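Hypothetical Membrane Spanning Protein (Bacillus cereus, PDB 2FB5) catalyses the condensation of two ATP molecules into the signalling nucleotide cyclic di-AMP and is required for efficient spore formation. Local coordinates at residues P72-S77 / I96-N101. Residues are numbered along the deposited sequence; the frame is centred on the assembly and turned at random.
Sequences PYTESS and IVVERN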
loop_
_atom_site.group_PDB
_atom_site.type_symbol
_atom_site.label_atom_id
_atom_site.label_comp_id
_atom_site.label_asym_id
_atom_site.label_seq_id
_atom_site.Cartn_x
_atom_site.Cartn_y
_atom_site.Cartn_z
ATOM N N PRO A 72 -5.697 0.025 11.240
ATOM C CA PRO A 72 -5.822 -1.304 10.647
ATOM C C PRO A 72 -6.279 -2.391 11.615
ATOM O O PRO A 72 -6.629 -3.497 11.177
ATOM C CB PRO A 72 -4.391 -1.620 10.177
ATOM C CG PRO A 72 -3.676 -0.327 10.188
ATOM C CD PRO A 72 -4.284 0.453 11.283
ATOM N N TYR A 73 -6.275 -2.089 12.914
ATOM C CA TYR A 73 -6.464 -3.124 13.929
ATOM C C TYR A 73 -7.676 -2.935 14.823
ATOM O O TYR A 73 -8.108 -3.877 15.499
ATOM C CB TYR A 73 -5.187 -3.267 14.768
ATOM C CG TYR A 73 -3.990 -3.500 13.898
ATOM C CD1 TYR A 73 -3.813 -4.722 13.261
ATOM C CD2 TYR A 73 -3.043 -2.494 13.695
ATOM C CE1 TYR A 73 -2.726 -4.945 12.452
ATOM C CE2 TYR A 73 -1.945 -2.707 12.876
ATOM C CZ TYR A 73 -1.800 -3.933 12.263
ATOM O OH TYR A 73 -0.733 -4.166 11.453
ATOM N N THR A 74 -8.237 -1.733 14.821
ATOM C CA THR A 74 -9.441 -1.482 15.578
ATOM C C THR A 74 -10.274 -0.418 14.890
ATOM O O THR A 74 -9.744 0.440 14.191
ATOM C CB THR A 74 -9.136 -1.087 17.065
ATOM O OG1 THR A 74 -10.362 -0.742 17.720
ATOM C CG2 THR A 74 -8.166 0.108 17.150
ATOM N N GLU A 75 -11.581 -0.476 15.086
ATOM C CA GLU A 75 -12.459 0.591 14.631
ATOM C C GLU A 75 -12.912 1.418 15.821
ATOM O O GLU A 75 -13.804 2.263 15.701
ATOM C CB GLU A 75 -13.665 0.001 13.907
ATOM C CG GLU A 75 -13.287 -0.763 12.648
ATOM C CD GLU A 75 -14.381 -1.723 12.178
ATOM O OE1 GLU A 75 -15.335 -2.003 12.936
ATOM O OE2 GLU A 75 -14.271 -2.218 11.041
ATOM N N SER A 76 -12.304 1.164 16.978
ATOM C CA SER A 76 -12.714 1.827 18.212
ATOM C C SER A 76 -11.758 2.911 18.736
ATOM O O SER A 76 -11.806 3.249 19.909
ATOM C CB SER A 76 -12.962 0.783 19.311
ATOM O OG SER A 76 -14.070 -0.042 18.994
ATOM N N SER A 77 -10.912 3.477 17.890
ATOM C CA SER A 77 -9.902 4.411 18.406
ATOM C C SER A 77 -10.498 5.708 18.952
ATOM O O SER A 77 -9.929 6.300 19.858
ATOM C CB SER A 77 -8.781 4.682 17.383
ATOM O OG SER A 77 -9.291 5.466 16.314
ATOM N N ILE A 96 -3.858 0.215 28.715
ATOM C CA ILE A 96 -4.699 -0.382 27.674
ATOM C C ILE A 96 -3.878 -0.928 26.516
ATOM O O ILE A 96 -3.273 -0.167 25.754
ATOM C CB ILE A 96 -5.743 0.628 27.108
ATOM C CG1 ILE A 96 -6.630 1.177 28.242
ATOM C CG2 ILE A 96 -6.568 -0.050 26.012
ATOM C CD1 ILE A 96 -7.692 2.231 27.810
ATOM N N VAL A 97 -3.865 -2.252 26.394
ATOM C CA VAL A 97 -3.154 -2.952 25.318
ATOM C C VAL A 97 -4.063 -3.036 24.089
ATOM O O VAL A 97 -5.184 -3.543 24.181
ATOM C CB VAL A 97 -2.802 -4.395 25.744
ATOM C CG1 VAL A 97 -2.174 -5.175 24.581
ATOM C CG2 VAL A 97 -1.849 -4.390 26.947
ATOM N N VAL A 98 -3.597 -2.542 22.943
ATOM C CA VAL A 98 -4.326 -2.790 21.713
ATOM C C VAL A 98 -3.567 -3.818 20.887
ATOM O O VAL A 98 -2.460 -3.545 20.421
ATOM C CB VAL A 98 -4.567 -1.509 20.896
ATOM C CG1 VAL A 98 -5.435 -1.824 19.689
ATOM C CG2 VAL A 98 -5.202 -0.442 21.785
ATOM N N GLU A 99 -4.161 -5.002 20.744
ATOM C CA GLU A 99 -3.600 -6.064 19.927
ATOM C C GLU A 99 -3.501 -5.604 18.484
ATOM O O GLU A 99 -4.451 -5.005 17.939
ATOM C CB GLU A 99 -4.459 -7.328 20.000
ATOM C CG GLU A 99 -3.786 -8.553 19.392
ATOM C CD GLU A 99 -4.543 -9.852 19.662
ATOM O OE1 GLU A 99 -5.089 -10.020 20.775
ATOM O OE2 GLU A 99 -4.589 -10.707 18.751
ATOM N N ARG A 100 -2.348 -5.864 17.877
ATOM C CA ARG A 100 -2.137 -5.485 16.477
ATOM C C ARG A 100 -1.980 -6.757 15.623
ATOM O O ARG A 100 -2.890 -7.593 15.627
ATOM C CB ARG A 100 -1.017 -4.412 16.339
ATOM C CG ARG A 100 -1.458 -3.042 16.929
ATOM C CD ARG A 100 -0.364 -1.970 16.959
ATOM N NE ARG A 100 -0.128 -1.314 15.670
ATOM C CZ ARG A 100 1.014 -1.394 14.989
ATOM N NH1 ARG A 100 2.023 -2.109 15.464
ATOM N NH2 ARG A 100 1.152 -0.762 13.834
ATOM N N ASN A 101 -0.874 -6.922 14.903
ATOM C CA ASN A 101 -0.741 -8.097 14.038
ATOM C C ASN A 101 -0.392 -9.393 14.789
ATOM O O ASN A 101 -0.707 -10.490 14.319
ATOM C CB ASN A 101 0.252 -7.855 12.885
ATOM C CG ASN A 101 0.260 -9.006 11.866
ATOM O OD1 ASN A 101 -0.779 -9.341 11.305
ATOM N ND2 ASN A 101 1.426 -9.646 11.670
HETATM O O HOH W 1 -7.159 -4.806 17.868
#
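A CH-pi contact between Tyr73 and Arg100 centres this junction, where the linker joining the N-terminal helical region to the cyclase fold crosses the end of strand 94-98. The Tyr73 ring lies over the chain at Arg100, whose CB sits 3.8 Å from the ring centroid, only 10° off the normal; Pro72 CB covers the opposite face nearer the rim. With CG anti to the carbonyl carbon (chi1 -54°), the broad, flat Tyr73 ring covers Arg100 CB and CG with the adjoining backbone of residues 100 and 101. Arginine fits beneath it because its aliphatic stem packs on the ring while its charged end travels further: NE comes 3.6 Å from Tyr73 CE2, but the guanidinium plane is turned 73° from the ring, so the two groups do not stack. Instead NE donates to Tyr69 O and NH1 to Asp179 O. No direct hydrogen bond joins the segments; one water donates to both Tyr73 O and Glu99 O, at 2.7 Å each. Two buried beta-branched side chains meet at right angles, Thr74 CG2 4.2 Å from Val98 CG1; threonine also suits the loop because OG1 accepts from Ser76 N (2.8 Å), an ST turn before helix 77-90, and donates to Asn142 O. Val98 also touches Leu70 of helix 47-70, and its strand runs between strands 137-141 and 181-185 within the mixed sheet.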